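Long-range contacts in uncharacterized protein (Bacteroides eggerthii, PDB 4FTD), which is of unknown function but combines a six-bladed beta-propeller with an immunoglobulin-like domain, and may take part in carbohydrate metabolism: residues I129-F133 / N158-H163; L149-P154 / Y190-A196. All coordinates share one frame; numbering follows the deposited sequence.

Interaction 1: residues I129-F133 / N158-H163; sequences IYSDF and NFHTPH
The carboxylate of D132 takes an N-H on each of its oxygens from the loop 158-163. OD2 receives ND1 of H160 at 2.7 Å through its syn lone pair, and the bond is nearly straight, with an N-H...O angle of 167°. OD2 lies in the plane of the imidazole ring, whereas the carboxylate plane stands almost perpendicular to it. OD1 is met from above the carboxylate plane by ND2 of N158, at 2.6 Å. That same nitrogen also gives a more bent bond to S131 OG at 3.1 Å, so one amide NH2 ties together two successive residues at the start of the 3-10 turn. The CB of N158 lies 3.6 Å above the plane of the H160 ring, over its centre, and covers that face. With an alanine in place of D132, ND1 of H160 would probably lose its acceptor and its ring be freer to turn, while the N158 amide would be left to S131.

Next to this pair, Y130 and H163 reach for each other from opposite directions and meet rim to rim, the ring planes inclined at 40°. Y130 OH and H163 NE2 are hydrogen-bonded at 2.7 Å. H163 CG is tucked between its own backbone N and carbonyl carbon (chi1 57°), a turn that lets ND1 bond back to T161 O at 2.9 Å; this fixes the ring with NE2 facing the tyrosine and brings CE1 to 3.1 Å from D132 OD2.

Beyond the His-carboxylate pair, this is a network of polar side chains joining two loops of a beta-propeller: the link from strand 120-125 of one blade to strand 138-143 of the next, and the loop joining the second and third strands of that next blade.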
loop_
_atom_site.group_PDB
_atom_site.type_symbol
_atom_site.label_atom_id
_atom_site.label_comp_id
_atom_site.label_asym_id
_atom_site.label_seq_id
_atom_site.Cartn_x
_atom_site.Cartn_y
_atom_site.Cartn_z
ATOM N N ILE A 129 14.398 0.518 -16.250
ATOM C CA ILE A 129 13.928 1.901 -16.030
ATOM C C ILE A 129 13.126 2.445 -17.226
ATOM O O ILE A 129 13.595 2.387 -18.339
ATOM C CB ILE A 129 15.118 2.865 -15.698
ATOM C CG1 ILE A 129 14.593 4.255 -15.286
ATOM C CG2 ILE A 129 16.143 2.908 -16.847
ATOM C CD1 ILE A 129 15.661 5.224 -14.821
ATOM N N TYR A 130 11.890 2.914 -17.004
ATOM C CA TYR A 130 11.087 3.519 -18.069
ATOM C C TYR A 130 11.891 4.696 -18.661
ATOM O O TYR A 130 12.360 5.553 -17.919
ATOM C CB TYR A 130 9.714 3.970 -17.544
ATOM C CG TYR A 130 8.839 4.419 -18.656
ATOM C CD1 TYR A 130 8.314 3.508 -19.547
ATOM C CD2 TYR A 130 8.547 5.785 -18.851
ATOM C CE1 TYR A 130 7.531 3.922 -20.609
ATOM C CE2 TYR A 130 7.790 6.200 -19.944
ATOM C CZ TYR A 130 7.256 5.271 -20.788
ATOM O OH TYR A 130 6.509 5.681 -21.838
ATOM N N SER A 131 12.082 4.716 -19.982
ATOM C CA SER A 131 13.093 5.602 -20.621
ATOM C C SER A 131 12.886 7.083 -20.295
ATOM O O SER A 131 13.843 7.794 -20.017
ATOM C CB SER A 131 13.142 5.392 -22.161
ATOM O OG SER A 131 11.857 5.711 -22.678
ATOM N N ASP A 132 11.639 7.536 -20.273
ATOM C CA ASP A 132 11.354 8.964 -19.884
ATOM C C ASP A 132 11.733 9.329 -18.471
ATOM O O ASP A 132 12.106 10.463 -18.191
ATOM C CB ASP A 132 9.922 9.339 -20.168
ATOM C CG ASP A 132 9.606 9.263 -21.642
ATOM O OD1 ASP A 132 10.456 9.594 -22.492
ATOM O OD2 ASP A 132 8.483 8.858 -21.960
ATOM N N PHE A 133 11.722 8.330 -17.603
ATOM C CA PHE A 133 12.213 8.474 -16.245
ATOM C C PHE A 133 13.717 8.393 -16.041
ATOM O O PHE A 133 14.152 8.404 -14.910
ATOM C CB PHE A 133 11.512 7.472 -15.290
ATOM C CG PHE A 133 10.182 7.933 -14.848
ATOM C CD1 PHE A 133 10.103 8.965 -13.964
ATOM C CD2 PHE A 133 9.024 7.326 -15.298
ATOM C CE1 PHE A 133 8.898 9.443 -13.543
ATOM C CE2 PHE A 133 7.800 7.787 -14.891
ATOM C CZ PHE A 133 7.738 8.853 -14.002
ATOM N N ASN A 158 13.592 10.998 -27.163
ATOM C CA ASN A 158 12.192 10.570 -27.307
ATOM C C ASN A 158 11.243 11.731 -27.722
ATOM O O ASN A 158 10.294 11.541 -28.503
ATOM C CB ASN A 158 11.634 10.031 -25.950
ATOM C CG ASN A 158 12.362 8.773 -25.411
ATOM O OD1 ASN A 158 13.078 8.126 -26.135
ATOM N ND2 ASN A 158 12.126 8.418 -24.113
ATOM N N PHE A 159 11.455 12.917 -27.153
ATOM C CA PHE A 159 10.518 14.034 -27.310
ATOM C C PHE A 159 9.072 13.597 -27.052
ATOM O O PHE A 159 8.145 13.924 -27.829
ATOM C CB PHE A 159 10.726 14.731 -28.672
ATOM C CG PHE A 159 12.093 15.354 -28.807
ATOM C CD1 PHE A 159 12.356 16.588 -28.228
ATOM C CD2 PHE A 159 13.142 14.663 -29.416
ATOM C CE1 PHE A 159 13.621 17.159 -28.301
ATOM C CE2 PHE A 159 14.390 15.248 -29.544
ATOM C CZ PHE A 159 14.639 16.489 -28.988
ATOM N N HIS A 160 8.884 12.934 -25.908
ATOM C CA HIS A 160 7.534 12.504 -25.440
ATOM C C HIS A 160 6.871 13.605 -24.620
ATOM O O HIS A 160 7.493 14.176 -23.737
ATOM C CB HIS A 160 7.594 11.235 -24.544
ATOM C CG HIS A 160 7.931 9.971 -25.284
ATOM N ND1 HIS A 160 8.335 8.811 -24.647
ATOM C CD2 HIS A 160 7.922 9.691 -26.611
ATOM C CE1 HIS A 160 8.567 7.876 -25.553
ATOM N NE2 HIS A 160 8.333 8.385 -26.752
ATOM N N THR A 161 5.634 13.908 -24.974
ATOM C CA THR A 161 4.743 14.769 -24.148
ATOM C C THR A 161 3.967 13.819 -23.199
ATOM O O THR A 161 4.096 12.596 -23.263
ATOM C CB THR A 161 3.873 15.632 -25.067
ATOM O OG1 THR A 161 3.189 14.770 -25.954
ATOM C CG2 THR A 161 4.720 16.668 -25.909
ATOM N N PRO A 162 3.197 14.376 -22.239
ATOM C CA PRO A 162 2.553 13.523 -21.234
ATOM C C PRO A 162 1.634 12.452 -21.825
ATOM O O PRO A 162 0.915 12.703 -22.809
ATOM C CB PRO A 162 1.778 14.533 -20.373
ATOM C CG PRO A 162 2.600 15.805 -20.510
ATOM C CD PRO A 162 3.053 15.797 -21.955
ATOM N N HIS A 163 1.713 11.254 -21.262
ATOM C CA HIS A 163 1.058 10.140 -21.834
ATOM C C HIS A 163 0.640 9.099 -20.817
ATOM O O HIS A 163 1.077 9.112 -19.699
ATOM C CB HIS A 163 1.957 9.493 -22.900
ATOM C CG HIS A 163 3.296 9.057 -22.390
ATOM N ND1 HIS A 163 4.325 9.958 -22.171
ATOM C CD2 HIS A 163 3.798 7.814 -22.106
ATOM C CE1 HIS A 163 5.409 9.275 -21.792
ATOM N NE2 HIS A 163 5.110 7.980 -21.709
#

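Interaction 2: residues L149-P154 / Y190-A196; sequences LVVSRP and YDYNMGA
R153 lays its guanidinium flat on the ring of Y190, the two planes only 6° apart and CZ 3.7 Å from the ring centroid, a cation-pi stack with NH1 over the middle of the ring. The arginine chain bends at chi3 (-76°), which turns the flat end onto the tyrosine face. At the guanidinium edge, NE donates in plane to a water 2.8 Å away, and that water lies 2.7 Å from N193 OD1; ND2 of the asparagine is held by G246 O.

Before it bends, the R153 chain slides past Y192 in the opposite direction. Its CD sits 3.4 Å from Y192 O, a carbonyl oxygen buried here without a polar partner in the model. The Y192 ring meets the other segment obliquely, CE1 coming to 3.5 Å from S152 O, while P154 CD meets the hydroxyl end of the ring edge-on, near its plane.

Further along, aliphatic groups press on backbone. V151 CG1 reaches 3.4 Å from N193 O, and L149 CD2 lies 3.6 Å from A196 N. G195 runs past V151 CG2, where a side chain on it would probably be tight. No direct hydrogen bond joins the two segments, though a second water lies within hydrogen-bonding distance of both V151 O, at the centre of an inverse gamma turn, and N193 O.

Strands 149-152 and 192-196 run nearly antiparallel (163°) as strands of two successive propeller blades, the second strand of one and the first of the next. Strand 149-152 is flanked by strands 138-143 and 163-166, and its L149 and V151 also rest on V202 and L204 of strand 201-207. That strand pairs with 190-198 across a classic bulge, N193 and M194 facing S205. R139 of strand 138-143 touches Y190, N193 and M194.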
loop_
_atom_site.group_PDB
_atom_site.type_symbol
_atom_site.label_atom_id
_atom_site.label_comp_id
_atom_site.label_asym_id
_atom_site.label_seq_id
_atom_site.Cartn_x
_atom_site.Cartn_y
_atom_site.Cartn_z
ATOM N N LEU A 149 0.107 7.136 -15.777
ATOM C CA LEU A 149 0.319 8.460 -16.364
ATOM C C LEU A 149 1.790 8.813 -16.157
ATOM O O LEU A 149 2.289 8.684 -15.040
ATOM C CB LEU A 149 -0.573 9.496 -15.672
ATOM C CG LEU A 149 -0.257 11.003 -15.857
ATOM C CD1 LEU A 149 -0.490 11.385 -17.329
ATOM C CD2 LEU A 149 -1.059 11.874 -14.865
ATOM N N VAL A 150 2.478 9.212 -17.238
ATOM C CA VAL A 150 3.859 9.638 -17.205
ATOM C C VAL A 150 3.880 11.099 -17.638
ATOM O O VAL A 150 3.420 11.413 -18.733
ATOM C CB VAL A 150 4.741 8.811 -18.131
ATOM C CG1 VAL A 150 6.162 9.337 -18.009
ATOM C CG2 VAL A 150 4.607 7.332 -17.755
ATOM N N VAL A 151 4.310 12.010 -16.736
ATOM C CA VAL A 151 4.216 13.452 -17.023
ATOM C C VAL A 151 5.575 13.841 -17.601
ATOM O O VAL A 151 6.391 14.490 -16.972
ATOM C CB VAL A 151 3.822 14.308 -15.797
ATOM C CG1 VAL A 151 3.631 15.770 -16.224
ATOM C CG2 VAL A 151 2.583 13.724 -15.140
ATOM N N SER A 152 5.802 13.407 -18.831
ATOM C CA SER A 152 7.060 13.668 -19.486
ATOM C C SER A 152 7.059 15.004 -20.247
ATOM O O SER A 152 6.124 15.328 -20.935
ATOM C CB SER A 152 7.406 12.536 -20.467
ATOM O OG SER A 152 6.340 12.304 -21.355
ATOM N N ARG A 153 8.091 15.801 -20.004
ATOM C CA ARG A 153 8.338 16.987 -20.797
ATOM C C ARG A 153 9.271 16.496 -21.929
ATOM O O ARG A 153 10.150 15.680 -21.700
ATOM C CB ARG A 153 9.042 18.061 -19.982
ATOM C CG ARG A 153 8.114 18.794 -19.012
ATOM C CD ARG A 153 8.876 19.948 -18.389
ATOM N NE ARG A 153 9.775 19.392 -17.385
ATOM C CZ ARG A 153 11.030 19.786 -17.130
ATOM N NH1 ARG A 153 11.639 20.731 -17.833
ATOM N NH2 ARG A 153 11.710 19.167 -16.173
ATOM N N PRO A 154 9.048 16.985 -23.146
ATOM C CA PRO A 154 9.764 16.437 -24.285
ATOM C C PRO A 154 11.263 16.771 -24.292
ATOM O O PRO A 154 11.630 17.912 -24.184
ATOM C CB PRO A 154 9.070 17.053 -25.485
ATOM C CG PRO A 154 8.286 18.218 -24.967
ATOM C CD PRO A 154 8.008 17.948 -23.530
ATOM N N TYR A 190 7.624 25.719 -16.516
ATOM C CA TYR A 190 7.409 24.454 -17.229
ATOM C C TYR A 190 5.949 24.391 -17.560
ATOM O O TYR A 190 5.078 24.780 -16.758
ATOM C CB TYR A 190 7.767 23.170 -16.452
ATOM C CG TYR A 190 9.154 23.070 -15.818
ATOM C CD1 TYR A 190 10.225 23.808 -16.256
ATOM C CD2 TYR A 190 9.402 22.102 -14.807
ATOM C CE1 TYR A 190 11.490 23.683 -15.668
ATOM C CE2 TYR A 190 10.665 21.969 -14.220
ATOM C CZ TYR A 190 11.713 22.769 -14.661
ATOM O OH TYR A 190 12.983 22.693 -14.079
ATOM N N ASP A 191 5.641 23.916 -18.744
ATOM C CA ASP A 191 4.230 23.808 -19.156
ATOM C C ASP A 191 3.445 22.823 -18.267
ATOM O O ASP A 191 2.261 22.921 -18.126
ATOM C CB ASP A 191 4.162 23.294 -20.569
ATOM C CG ASP A 191 4.665 24.309 -21.616
ATOM O OD1 ASP A 191 4.666 25.521 -21.370
ATOM O OD2 ASP A 191 5.039 23.825 -22.695
ATOM N N TYR A 192 4.122 21.767 -17.838
ATOM C CA TYR A 192 3.592 20.766 -16.923
ATOM C C TYR A 192 4.779 20.143 -16.162
ATOM O O TYR A 192 5.923 20.152 -16.621
ATOM C CB TYR A 192 2.716 19.732 -17.590
ATOM C CG TYR A 192 3.116 19.470 -19.020
ATOM C CD1 TYR A 192 4.207 18.663 -19.301
ATOM C CD2 TYR A 192 2.430 20.058 -20.066
ATOM C CE1 TYR A 192 4.635 18.482 -20.600
ATOM C CE2 TYR A 192 2.840 19.854 -21.404
ATOM C CZ TYR A 192 3.938 19.074 -21.634
ATOM O OH TYR A 192 4.398 18.830 -22.863
ATOM N N ASN A 193 4.454 19.605 -15.004
ATOM C CA ASN A 193 5.423 19.058 -14.082
ATOM C C ASN A 193 4.815 17.987 -13.221
ATOM O O ASN A 193 5.197 16.837 -13.344
ATOM C CB ASN A 193 6.039 20.164 -13.255
ATOM C CG ASN A 193 7.304 19.716 -12.503
ATOM O OD1 ASN A 193 8.157 19.068 -13.100
ATOM N ND2 ASN A 193 7.444 20.080 -11.212
HETATM N N MSE A 194 3.824 18.314 -12.378
HETATM C CA MSE A 194 3.137 17.265 -11.565
HETATM C C MSE A 194 1.816 16.917 -12.238
HETATM O O MSE A 194 1.348 17.628 -13.084
HETATM C CB MSE A 194 2.841 17.786 -10.159
HETATM C CG MSE A 194 4.071 18.112 -9.385
HETATM SE SE MSE A 194 5.107 16.436 -8.967
HETATM C CE MSE A 194 6.771 16.662 -10.020
ATOM N N GLY A 195 1.215 15.810 -11.827
ATOM C CA GLY A 195 -0.139 15.492 -12.269
ATOM C C GLY A 195 -0.630 14.270 -11.514
ATOM O O GLY A 195 0.099 13.727 -10.684
ATOM N N ALA A 196 -1.786 13.775 -11.896
ATOM C CA ALA A 196 -2.393 12.655 -11.206
ATOM C C ALA A 196 -3.510 12.091 -12.088
ATOM O O ALA A 196 -4.170 12.812 -12.852
ATOM C CB ALA A 196 -2.952 13.122 -9.845
HETATM O O HOH W 1 7.252 15.888 -14.866
HETATM O O HOH W 2 9.289 17.710 -15.187
#

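The two contacts meet at strand 147-152, one on either side of it, their centres about 10 Å apart. Interaction 1 fastens the 158-163 loop to the incoming link from the preceding blade, whereas interaction 2 packs strand 147-152 against strand 190-198 of the following blade. Strand pairing connects them directly: H163 O is 2.8 Å from V150 N, a probable hydrogen bond. S152 turns its hydroxyl from interaction 2 toward the other loop, with OG 3.2 Å from H160 O in a weak bond and 3.0 Å from T161 O. P162 also touches Y192, and T161 touches P154. No active site or ligand is known here to which either contact could be tied.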